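Local coordinates for sulfite dehydrogenase (Paracoccus pantotrophus, PDB 2XTS), which oxidises protein-bound sulfane sulfur with a molybdenum cofactor and works in complex with a haem-carrying cytochrome that takes part in electron transfer, at residues A[217-222]-A[258-263]; A[117-122]-A[289-294]; A[282-287]-A[329-334]. One frame throughout, in Å; residues are numbered along the deposited sequence.

Interaction 1: A[217-222]-A[258-263]; sequences GWEGNM and WTWVMD. With CO (cobalt (II) ion), chain G; MTE (phosphonic acidmono-(2-amino-5,6-dimercapto-4-oxo-3,7,8a,9,10,10a-hexahydro-4H-8-oxa-1,3,9,10-tetraaza-anthracen-7-ylmethyl)ester), chain E; 2MO (molybdenum (IV)oxide), chain F.
Trp218 and Trp260 form an offset stack, the six-membered ring of the first over the five-membered ring of the second with planes 15° apart. The fit is tight: Trp218 CH2 lies 3.4 Å from Trp260 CE3, and Trp260 CB sits over the centre of the Trp218 six-membered ring as a CH-pi contact. In one of its two modelled conformers Met222 SD lies obliquely against the Trp260 ring. Next to the stack the backbones form a single bridge, Met262 N giving to Gly217 O at 2.9 Å and Glu219 N to Trp260 O at 2.8 Å.

The cobalt side holds water but is buried and metal-held: extended Glu219 carries OE1 to the ion at 2.1 Å, Thr259 chelates it through O and OG1, and two waters and His369 complete six ligands. Glu219 OE2 has a salt bridge to Arg181, and Thr259 OG1 a hydrogen bond to Asp248. The looser flank is at the partly exposed Trp260 and Val261, where Arg151 of the cytochrome chain bonds to Val261 O.

The contact joins the loop before strand 227-233, at the molybdenum pocket, to the loop before strand 265-270, with strand 181-184 packing on both tryptophans and strand 112-119 on Met262.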
loop_
_atom_site.group_PDB
_atom_site.type_symbol
_atom_site.label_atom_id
_atom_site.label_comp_id
_atom_site.label_asym_id
_atom_site.label_seq_id
_atom_site.Cartn_x
_atom_site.Cartn_y
_atom_site.Cartn_z
ATOM N N GLY A 217 13.560 12.326 4.571
ATOM C CA GLY A 217 14.195 12.567 5.845
ATOM C C GLY A 217 13.877 13.895 6.502
ATOM O O GLY A 217 14.298 14.122 7.634
ATOM N N TRP A 218 13.185 14.782 5.794
ATOM C CA TRP A 218 12.938 16.142 6.258
ATOM C C TRP A 218 11.496 16.291 6.758
ATOM O O TRP A 218 10.590 15.533 6.368
ATOM C CB TRP A 218 13.256 17.148 5.154
ATOM C CG TRP A 218 14.719 17.385 4.936
ATOM C CD1 TRP A 218 15.738 16.557 5.310
ATOM C CD2 TRP A 218 15.337 18.542 4.351
ATOM N NE1 TRP A 218 16.944 17.129 4.989
ATOM C CE2 TRP A 218 16.724 18.341 4.397
ATOM C CE3 TRP A 218 14.850 19.731 3.814
ATOM C CZ2 TRP A 218 17.622 19.303 3.945
ATOM C CZ3 TRP A 218 15.734 20.683 3.375
ATOM C CH2 TRP A 218 17.103 20.465 3.430
ATOM N N GLU A 219 11.300 17.234 7.673
ATOM C CA GLU A 219 10.048 17.427 8.359
ATOM C C GLU A 219 8.892 17.553 7.401
ATOM O O GLU A 219 8.982 18.172 6.341
ATOM C CB GLU A 219 10.165 18.641 9.310
ATOM C CG GLU A 219 10.254 19.997 8.614
ATOM C CD GLU A 219 10.661 21.153 9.526
ATOM O OE1 GLU A 219 10.876 20.922 10.737
ATOM O OE2 GLU A 219 10.783 22.294 9.009
ATOM N N GLY A 220 7.768 16.978 7.816
ATOM C CA GLY A 220 6.611 16.853 6.930
ATOM C C GLY A 220 6.130 18.170 6.353
ATOM O O GLY A 220 5.587 18.209 5.257
ATOM N N ASN A 221 6.251 19.264 7.104
ATOM C CA ASN A 221 5.801 20.540 6.569
ATOM C C ASN A 221 6.413 20.875 5.216
ATOM O O ASN A 221 5.789 21.578 4.413
ATOM C CB ASN A 221 6.043 21.676 7.572
ATOM C CG ASN A 221 5.466 22.993 7.092
ATOM O OD1 ASN A 221 6.212 23.881 6.655
ATOM N ND2 ASN A 221 4.142 23.095 7.054
ATOM N N MET A 222 7.607 20.382 4.943
ATOM C CA MET A 222 8.265 20.729 3.708
ATOM C C MET A 222 7.746 19.908 2.529
ATOM O O MET A 222 8.073 20.211 1.390
ATOM C CB MET A 222 9.755 20.608 3.896
ATOM C CG MET A 222 10.256 21.515 5.005
ATOM S SD MET A 222 12.047 21.373 5.226
ATOM C CE MET A 222 12.647 22.524 4.004
ATOM N N TRP A 258 15.203 26.369 10.522
ATOM C CA TRP A 258 15.693 25.514 9.459
ATOM C C TRP A 258 16.130 24.188 10.080
ATOM O O TRP A 258 17.138 23.623 9.692
ATOM C CB TRP A 258 16.837 26.171 8.693
ATOM C CG TRP A 258 16.536 27.483 8.049
ATOM C CD1 TRP A 258 15.320 28.107 7.891
ATOM C CD2 TRP A 258 17.512 28.363 7.522
ATOM N NE1 TRP A 258 15.506 29.325 7.260
ATOM C CE2 TRP A 258 16.845 29.500 7.026
ATOM C CE3 TRP A 258 18.905 28.288 7.399
ATOM C CZ2 TRP A 258 17.541 30.569 6.437
ATOM C CZ3 TRP A 258 19.588 29.342 6.803
ATOM C CH2 TRP A 258 18.904 30.460 6.335
ATOM N N THR A 259 15.342 23.648 11.036
ATOM C CA THR A 259 15.583 22.313 11.566
ATOM C C THR A 259 14.853 21.388 10.622
ATOM O O THR A 259 13.706 20.998 10.825
ATOM C CB THR A 259 15.134 22.184 13.035
ATOM O OG1 THR A 259 13.792 22.705 13.177
ATOM C CG2 THR A 259 16.078 22.997 13.907
ATOM N N TRP A 260 15.527 21.067 9.537
ATOM C CA TRP A 260 14.903 20.330 8.462
ATOM C C TRP A 260 14.848 18.832 8.736
ATOM O O TRP A 260 13.817 18.191 8.517
ATOM C CB TRP A 260 15.640 20.602 7.152
ATOM C CG TRP A 260 15.620 22.043 6.744
ATOM C CD1 TRP A 260 14.562 22.884 6.769
ATOM C CD2 TRP A 260 16.718 22.795 6.203
ATOM N NE1 TRP A 260 14.930 24.131 6.307
ATOM C CE2 TRP A 260 16.249 24.098 5.943
ATOM C CE3 TRP A 260 18.058 22.502 5.957
ATOM C CZ2 TRP A 260 17.074 25.100 5.420
ATOM C CZ3 TRP A 260 18.876 23.509 5.445
ATOM C CH2 TRP A 260 18.381 24.782 5.181
ATOM N N VAL A 261 15.949 18.235 9.170
ATOM C CA VAL A 261 16.000 16.775 9.280
ATOM C C VAL A 261 15.278 16.267 10.522
ATOM O O VAL A 261 15.264 16.904 11.584
ATOM C CB VAL A 261 17.432 16.152 9.180
ATOM C CG1 VAL A 261 17.361 14.698 8.692
ATOM C CG2 VAL A 261 18.308 16.886 8.226
ATOM N N MET A 262 14.644 15.112 10.347
ATOM C CA MET A 262 14.008 14.375 11.425
ATOM C C MET A 262 15.012 13.335 11.947
ATOM O O MET A 262 15.510 12.500 11.199
ATOM C CB MET A 262 12.721 13.716 10.925
ATOM C CG MET A 262 11.702 14.679 10.352
ATOM S SD MET A 262 11.169 15.939 11.542
ATOM C CE MET A 262 10.070 14.988 12.590
ATOM N N ASP A 263 15.287 13.359 13.243
ATOM C CA ASP A 263 16.303 12.483 13.818
ATOM C C ASP A 263 15.767 11.073 14.134
ATOM O O ASP A 263 14.552 10.835 14.189
ATOM C CB ASP A 263 16.875 13.127 15.086
ATOM C CG ASP A 263 17.649 14.410 14.816
ATOM O OD1 ASP A 263 18.289 14.536 13.752
ATOM O OD2 ASP A 263 17.623 15.286 15.701
HETATM CO CO CO G . 12.207 21.754 12.094
HETATM N N1 MTE E . 1.123 21.386 1.755
HETATM C C2 MTE E . 0.204 22.329 1.580
HETATM N N2 MTE E . 0.049 22.863 0.349
HETATM N N3 MTE E . -0.592 22.749 2.582
HETATM C C4 MTE E . -0.500 22.251 3.849
HETATM O O4 MTE E . -1.282 22.685 4.720
HETATM N N5 MTE E . 0.766 20.709 5.372
HETATM C C6 MTE E . 2.117 20.217 5.509
HETATM C C7 MTE E . 2.580 19.305 4.384
HETATM N N8 MTE E . 2.309 19.914 3.108
HETATM C C9 MTE E . 0.503 21.241 4.123
HETATM C C10 MTE E . 1.338 20.832 2.987
HETATM C "C1'" MTE E . 2.366 19.520 6.835
HETATM S "S1'" MTE E . 2.527 20.494 8.280
HETATM C "C2'" MTE E . 2.546 18.181 6.915
HETATM S "S2'" MTE E . 3.009 17.405 8.378
HETATM C "C3'" MTE E . 2.376 17.337 5.670
HETATM O "O3'" MTE E . 1.912 18.061 4.518
HETATM C "C4'" MTE E . 1.350 16.248 5.917
HETATM O "O4'" MTE E . 1.257 15.402 4.763
HETATM P P MTE E . -0.053 14.481 4.674
HETATM O O1P MTE E . 0.112 13.618 5.962
HETATM O O2P MTE E . -1.289 15.314 4.772
HETATM O O3P MTE E . 0.126 13.670 3.437
HETATM MO MO 2MO F . 3.535 19.127 9.932
HETATM O OT1 2MO F . 5.313 19.362 9.881
HETATM O OT2 2MO F . 2.627 20.408 11.103
HETATM O O HOH W 1 12.207 23.537 10.885
HETATM O O HOH W 2 10.853 22.642 13.465
#

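Interaction 2: A[117-122]-A[289-294]; sequences FCECAA and LAWSGN. With 2MO (molybdenum (IV)oxide), chain F; MTE (phosphonic acidmono-(2-amino-5,6-dimercapto-4-oxo-3,7,8a,9,10,10a-hexahydro-4H-8-oxa-1,3,9,10-tetraaza-anthracen-7-ylmethyl)ester), chain E.
Trp291 meets Phe117 and Glu119 in a buried aromatic and hydrogen-bonded contact between two strand ends from different parts of the fold: strand 112-119 of the molybdopterin-binding domain and strand 282-291 of the dimerisation domain, which belongs to the immunoglobulin-like E-set group. The strands do not pair across it; side chains do the touching. Trp291 turns the edge of its five-membered ring toward the face of Phe117 in a T-shaped pair, with centroids 4.5 Å apart and planes at 61°. Its CD1 stands over the centre of the phenyl ring, 3.6 Å from Phe117 CZ. In both residues CG lies between the backbone N and the carbonyl carbon (chi1 61° in Trp291), which sends the two side chains across one another at about a right angle. The rim of the phenyl ring meets backbone, with Phe117 CE2 3.6 Å from Ser292 O and Gly293 N also near the ring plane.

Glu119 reaches the indole with OE1 on an extended chain, while OE2 has a salt bridge to Lys265 and a hydrogen bond from Asn123. The carboxylate is therefore held at both oxygens in a buried place, which probably favours its charged form. A leucine in place of Trp291 would probably leave Glu119 OE1 without its indole donor and uncover the face of Phe117.

Just beyond Glu119 the chain enters the active site, where Cys120 SG binds molybdenum at 2.4 Å, beside the two dithiolene sulfurs of the pterin, and Ala121 N donates to 2MO OT1 at 3.0 Å. On the indole side, Trp291 NE1 gives a nearly straight bond of 2.8 Å (171°) to Glu119 OE1, with the oxygen in the indole plane but the donor well above the carboxylate plane.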
loop_
_atom_site.group_PDB
_atom_site.type_symbol
_atom_site.label_atom_id
_atom_site.label_comp_id
_atom_site.label_asym_id
_atom_site.label_seq_id
_atom_site.Cartn_x
_atom_site.Cartn_y
_atom_site.Cartn_z
ATOM N N PHE A 117 9.398 8.007 4.764
ATOM C CA PHE A 117 8.466 8.415 5.771
ATOM C C PHE A 117 8.246 9.927 5.723
ATOM O O PHE A 117 9.190 10.717 5.547
ATOM C CB PHE A 117 8.927 7.983 7.192
ATOM C CG PHE A 117 10.106 8.763 7.750
ATOM C CD1 PHE A 117 9.933 10.015 8.339
ATOM C CD2 PHE A 117 11.389 8.244 7.685
ATOM C CE1 PHE A 117 11.012 10.722 8.841
ATOM C CE2 PHE A 117 12.438 8.953 8.166
ATOM C CZ PHE A 117 12.261 10.199 8.732
ATOM N N CYS A 118 6.982 10.312 5.908
ATOM C CA CYS A 118 6.578 11.704 6.079
ATOM C C CYS A 118 6.146 11.842 7.528
ATOM O O CYS A 118 5.114 11.294 7.894
ATOM C CB CYS A 118 5.420 12.035 5.146
ATOM S SG CYS A 118 4.814 13.721 5.311
ATOM N N GLU A 119 6.988 12.467 8.358
ATOM C CA GLU A 119 6.702 12.658 9.770
ATOM C C GLU A 119 6.481 14.140 10.018
ATOM O O GLU A 119 7.352 14.964 9.739
ATOM C CB GLU A 119 7.805 12.131 10.675
ATOM C CG GLU A 119 7.441 12.246 12.141
ATOM C CD GLU A 119 8.499 11.764 13.115
ATOM O OE1 GLU A 119 9.690 11.654 12.733
ATOM O OE2 GLU A 119 8.093 11.528 14.284
ATOM N N CYS A 120 5.317 14.488 10.542
ATOM C CA CYS A 120 5.085 15.884 10.918
ATOM C C CYS A 120 6.117 16.309 11.974
ATOM O O CYS A 120 6.430 15.570 12.882
ATOM C CB CYS A 120 3.690 16.027 11.487
ATOM S SG CYS A 120 3.230 17.748 11.856
ATOM N N ALA A 121 6.632 17.522 11.819
ATOM C CA ALA A 121 7.567 18.091 12.763
ATOM C C ALA A 121 7.025 18.030 14.181
ATOM O O ALA A 121 7.806 17.908 15.147
ATOM C CB ALA A 121 7.842 19.542 12.401
ATOM N N ALA A 122 5.701 18.161 14.295
ATOM C CA ALA A 122 4.994 18.203 15.573
ATOM C C ALA A 122 4.674 16.832 16.170
ATOM O O ALA A 122 4.029 16.769 17.205
ATOM C CB ALA A 122 3.724 19.058 15.444
ATOM N N LEU A 289 8.090 0.350 15.287
ATOM C CA LEU A 289 8.626 1.075 14.153
ATOM C C LEU A 289 9.844 1.917 14.559
ATOM O O LEU A 289 9.883 2.482 15.642
ATOM C CB LEU A 289 7.582 2.031 13.578
ATOM C CG LEU A 289 6.430 1.356 12.849
ATOM C CD1 LEU A 289 5.262 2.322 12.692
ATOM C CD2 LEU A 289 6.934 0.801 11.528
ATOM N N ALA A 290 10.832 1.972 13.677
ATOM C CA ALA A 290 12.004 2.837 13.852
ATOM C C ALA A 290 12.274 3.524 12.517
ATOM O O ALA A 290 11.967 2.960 11.459
ATOM C CB ALA A 290 13.206 2.035 14.280
ATOM N N TRP A 291 12.860 4.716 12.556
ATOM C CA TRP A 291 13.109 5.474 11.347
ATOM C C TRP A 291 14.110 6.591 11.645
ATOM O O TRP A 291 14.263 6.991 12.792
ATOM C CB TRP A 291 11.806 6.049 10.780
ATOM C CG TRP A 291 11.063 6.997 11.672
ATOM C CD1 TRP A 291 11.113 8.351 11.607
ATOM C CD2 TRP A 291 10.144 6.686 12.737
ATOM N NE1 TRP A 291 10.304 8.909 12.539
ATOM C CE2 TRP A 291 9.705 7.917 13.262
ATOM C CE3 TRP A 291 9.666 5.503 13.307
ATOM C CZ2 TRP A 291 8.781 8.002 14.298
ATOM C CZ3 TRP A 291 8.756 5.589 14.334
ATOM C CH2 TRP A 291 8.322 6.832 14.822
ATOM N N SER A 292 14.775 7.100 10.619
ATOM C CA SER A 292 15.694 8.203 10.760
ATOM C C SER A 292 15.799 8.999 9.479
ATOM O O SER A 292 15.979 8.416 8.408
ATOM C CB SER A 292 17.085 7.704 11.093
ATOM O OG SER A 292 17.943 8.806 11.231
ATOM N N GLY A 293 15.775 10.327 9.596
ATOM C CA GLY A 293 16.035 11.185 8.475
ATOM C C GLY A 293 17.487 11.261 8.081
ATOM O O GLY A 293 17.811 11.856 7.078
ATOM N N ASN A 294 18.366 10.710 8.917
ATOM C CA ASN A 294 19.801 10.732 8.659
ATOM C C ASN A 294 20.342 9.450 8.021
ATOM O O ASN A 294 21.551 9.312 7.861
ATOM C CB ASN A 294 20.546 11.067 9.958
ATOM C CG ASN A 294 20.382 12.523 10.368
ATOM O OD1 ASN A 294 19.951 12.828 11.493
ATOM N ND2 ASN A 294 20.683 13.411 9.466
HETATM MO MO 2MO F . 3.535 19.127 9.932
HETATM O OT1 2MO F . 5.313 19.362 9.881
HETATM O OT2 2MO F . 2.627 20.408 11.103
HETATM N N1 MTE E . 1.123 21.386 1.755
HETATM C C2 MTE E . 0.204 22.329 1.580
HETATM N N2 MTE E . 0.049 22.863 0.349
HETATM N N3 MTE E . -0.592 22.749 2.582
HETATM C C4 MTE E . -0.500 22.251 3.849
HETATM O O4 MTE E . -1.282 22.685 4.720
HETATM N N5 MTE E . 0.766 20.709 5.372
HETATM C C6 MTE E . 2.117 20.217 5.509
HETATM C C7 MTE E . 2.580 19.305 4.384
HETATM N N8 MTE E . 2.309 19.914 3.108
HETATM C C9 MTE E . 0.503 21.241 4.123
HETATM C C10 MTE E . 1.338 20.832 2.987
HETATM C "C1'" MTE E . 2.366 19.520 6.835
HETATM S "S1'" MTE E . 2.527 20.494 8.280
HETATM C "C2'" MTE E . 2.546 18.181 6.915
HETATM S "S2'" MTE E . 3.009 17.405 8.378
HETATM C "C3'" MTE E . 2.376 17.337 5.670
HETATM O "O3'" MTE E . 1.912 18.061 4.518
HETATM C "C4'" MTE E . 1.350 16.248 5.917
HETATM O "O4'" MTE E . 1.257 15.402 4.763
HETATM P P MTE E . -0.053 14.481 4.674
HETATM O O1P MTE E . 0.112 13.618 5.962
HETATM O O2P MTE E . -1.289 15.314 4.772
HETATM O O3P MTE E . 0.126 13.670 3.437
#

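Interaction 3: A[282-287]-A[329-334]; sequences GPLVIS and LDIDWD
Leu284 holds CG anti to its own N (chi1 -179°), while Ile331 places CG1 between N and the carbonyl carbon (chi1 72°); with these turns the two side chains run side by side, Leu284 CB 4.0 Å from Ile331 CG1. Leu284 CD2 goes on to touch Ile331 CD1 and, 4.1 Å away, Trp333 CB. The same face of the sheet carries Ile286, whose CD1 meets Ile331 CG2 at 4.2 Å, and Leu329.

The backbones form a twisted antiparallel ladder of six hydrogen bonds. Gly282 with Trp333, Leu284 with Ile331 and Ile286 with Leu329 are hydrogen-bonded pairs; Pro283 with Asp332 and Val285 with Asp330 are the non-hydrogen-bonded pairs between them. At the first rung Gly282 and Trp333 exchange two bonds of 2.8 Å, Gly282 N to Trp333 O and Trp333 N to Gly282 O. Gly282 has backbone angles that would jam a CB against the preceding carbonyl. Pro283, lacking an N-H, fits a non-hydrogen-bonded site and brings its CA to 3.4 Å from Ile331 O.

On the other face Asp330 OD1 lies beside Val285 CG2 at 3.5 Å, and OD2 makes a salt bridge to Arg314. This face meets the second subunit, whose Phe109 packs on Val285 and whose Pro110 packs on Asp330. Separately, Arg108 of the second subunit hydrogen-bonds to the carbonyl O of Pro283. The opposite face is covered by strand 338-346, with Leu340 against Ile286 and Met338 against Ile331 and Trp333, in keeping with a beta sandwich. Within their sheet, strand 282-291 runs between strands 265-270 and 325-333.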
loop_
_atom_site.group_PDB
_atom_site.type_symbol
_atom_site.label_atom_id
_atom_site.label_comp_id
_atom_site.label_asym_id
_atom_site.label_seq_id
_atom_site.Cartn_x
_atom_site.Cartn_y
_atom_site.Cartn_z
ATOM N N GLY A 282 2.829 -15.826 28.967
ATOM C CA GLY A 282 3.438 -16.680 27.963
ATOM C C GLY A 282 3.964 -15.858 26.792
ATOM O O GLY A 282 4.216 -14.656 26.911
ATOM N N PRO A 283 4.124 -16.497 25.630
ATOM C CA PRO A 283 4.639 -15.810 24.442
ATOM C C PRO A 283 3.945 -14.482 24.145
ATOM O O PRO A 283 2.717 -14.391 24.140
ATOM C CB PRO A 283 4.353 -16.805 23.327
ATOM C CG PRO A 283 4.419 -18.130 24.016
ATOM C CD PRO A 283 3.837 -17.918 25.368
ATOM N N LEU A 284 4.753 -13.473 23.866
ATOM C CA LEU A 284 4.281 -12.124 23.578
ATOM C C LEU A 284 5.166 -11.538 22.510
ATOM O O LEU A 284 6.396 -11.552 22.645
ATOM C CB LEU A 284 4.369 -11.263 24.845
ATOM C CG LEU A 284 3.898 -9.817 24.769
ATOM C CD1 LEU A 284 2.408 -9.722 24.542
ATOM C CD2 LEU A 284 4.296 -9.085 26.024
ATOM N N VAL A 285 4.541 -10.997 21.459
ATOM C CA VAL A 285 5.266 -10.265 20.425
ATOM C C VAL A 285 5.351 -8.786 20.794
ATOM O O VAL A 285 4.342 -8.131 21.051
ATOM C CB VAL A 285 4.561 -10.404 19.062
ATOM C CG1 VAL A 285 5.232 -9.473 18.025
ATOM C CG2 VAL A 285 4.553 -11.895 18.610
ATOM N N ILE A 286 6.570 -8.272 20.871
ATOM C CA ILE A 286 6.807 -6.833 20.911
ATOM C C ILE A 286 7.103 -6.394 19.486
ATOM O O ILE A 286 8.024 -6.901 18.859
ATOM C CB ILE A 286 7.968 -6.442 21.869
ATOM C CG1 ILE A 286 7.604 -6.915 23.297
ATOM C CG2 ILE A 286 8.266 -4.955 21.744
ATOM C CD1 ILE A 286 8.657 -6.647 24.321
ATOM N N SER A 287 6.286 -5.479 18.969
ATOM C CA SER A 287 6.416 -4.993 17.590
ATOM C C SER A 287 6.564 -3.481 17.618
ATOM O O SER A 287 5.953 -2.829 18.456
ATOM C CB SER A 287 5.157 -5.344 16.803
ATOM O OG SER A 287 5.255 -4.953 15.459
ATOM N N LEU A 329 10.660 -8.160 18.864
ATOM C CA LEU A 329 11.325 -8.930 19.913
ATOM C C LEU A 329 10.271 -9.826 20.524
ATOM O O LEU A 329 9.222 -9.358 20.961
ATOM C CB LEU A 329 11.956 -8.040 20.998
ATOM C CG LEU A 329 12.743 -8.758 22.110
ATOM C CD1 LEU A 329 14.096 -9.225 21.584
ATOM C CD2 LEU A 329 12.931 -7.929 23.364
ATOM N N ASP A 330 10.538 -11.134 20.512
ATOM C CA ASP A 330 9.637 -12.094 21.097
ATOM C C ASP A 330 10.083 -12.398 22.505
ATOM O O ASP A 330 11.245 -12.725 22.723
ATOM C CB ASP A 330 9.607 -13.331 20.220
ATOM C CG ASP A 330 9.111 -13.007 18.814
ATOM O OD1 ASP A 330 7.944 -12.572 18.721
ATOM O OD2 ASP A 330 9.861 -13.206 17.821
ATOM N N ILE A 331 9.158 -12.281 23.455
ATOM C CA ILE A 331 9.461 -12.616 24.860
ATOM C C ILE A 331 8.466 -13.617 25.436
ATOM O O ILE A 331 7.437 -13.920 24.833
ATOM C CB ILE A 331 9.539 -11.343 25.761
ATOM C CG1 ILE A 331 8.149 -10.727 25.996
ATOM C CG2 ILE A 331 10.516 -10.331 25.166
ATOM C CD1 ILE A 331 8.099 -9.730 27.171
ATOM N N ASP A 332 8.790 -14.119 26.627
ATOM C CA ASP A 332 7.890 -14.967 27.385
ATOM C C ASP A 332 7.457 -14.162 28.609
ATOM O O ASP A 332 8.215 -14.034 29.566
ATOM C CB ASP A 332 8.634 -16.256 27.763
ATOM C CG ASP A 332 7.758 -17.282 28.447
ATOM O OD1 ASP A 332 6.618 -16.967 28.833
ATOM O OD2 ASP A 332 8.238 -18.426 28.610
ATOM N N TRP A 333 6.244 -13.609 28.584
ATOM C CA TRP A 333 5.787 -12.711 29.655
ATOM C C TRP A 333 5.310 -13.508 30.870
ATOM O O TRP A 333 4.370 -14.304 30.769
ATOM C CB TRP A 333 4.683 -11.787 29.137
ATOM C CG TRP A 333 4.258 -10.744 30.148
ATOM C CD1 TRP A 333 5.073 -9.977 30.947
ATOM C CD2 TRP A 333 2.921 -10.367 30.469
ATOM N NE1 TRP A 333 4.317 -9.145 31.725
ATOM C CE2 TRP A 333 2.992 -9.350 31.451
ATOM C CE3 TRP A 333 1.666 -10.773 30.016
ATOM C CZ2 TRP A 333 1.851 -8.766 31.999
ATOM C CZ3 TRP A 333 0.547 -10.189 30.541
ATOM C CH2 TRP A 333 0.638 -9.185 31.521
ATOM N N ASP A 334 5.974 -13.287 32.008
ATOM C CA ASP A 334 5.624 -13.976 33.255
ATOM C C ASP A 334 4.513 -13.260 34.050
ATOM O O ASP A 334 4.177 -13.661 35.151
ATOM C CB ASP A 334 6.874 -14.225 34.125
ATOM C CG ASP A 334 7.541 -12.950 34.598
ATOM O OD1 ASP A 334 7.004 -11.856 34.346
ATOM O OD2 ASP A 334 8.608 -13.054 35.252
#

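From the N terminus, segment 117-122 comes first, and interaction 2 closes a long loop when the chain returns at 289-294. Interaction 1 is nested inside that loop, joining 217-222 to 258-263. Interaction 3 opens at 282-287, still within the loop, and closes at 329-334 beyond it, so interactions 2 and 3 cross; interactions 1 and 3 follow in series. Interactions 1 and 2 touch, Met262 O lying 2.7 Å from Gly293 N and Gly220 N 2.8 Å from Glu119 O, and together tie the molybdenum domain to the dimerisation domain. Strand 282-291 runs on to interaction 3, whose centre lies about 26 Å from that of interaction 2.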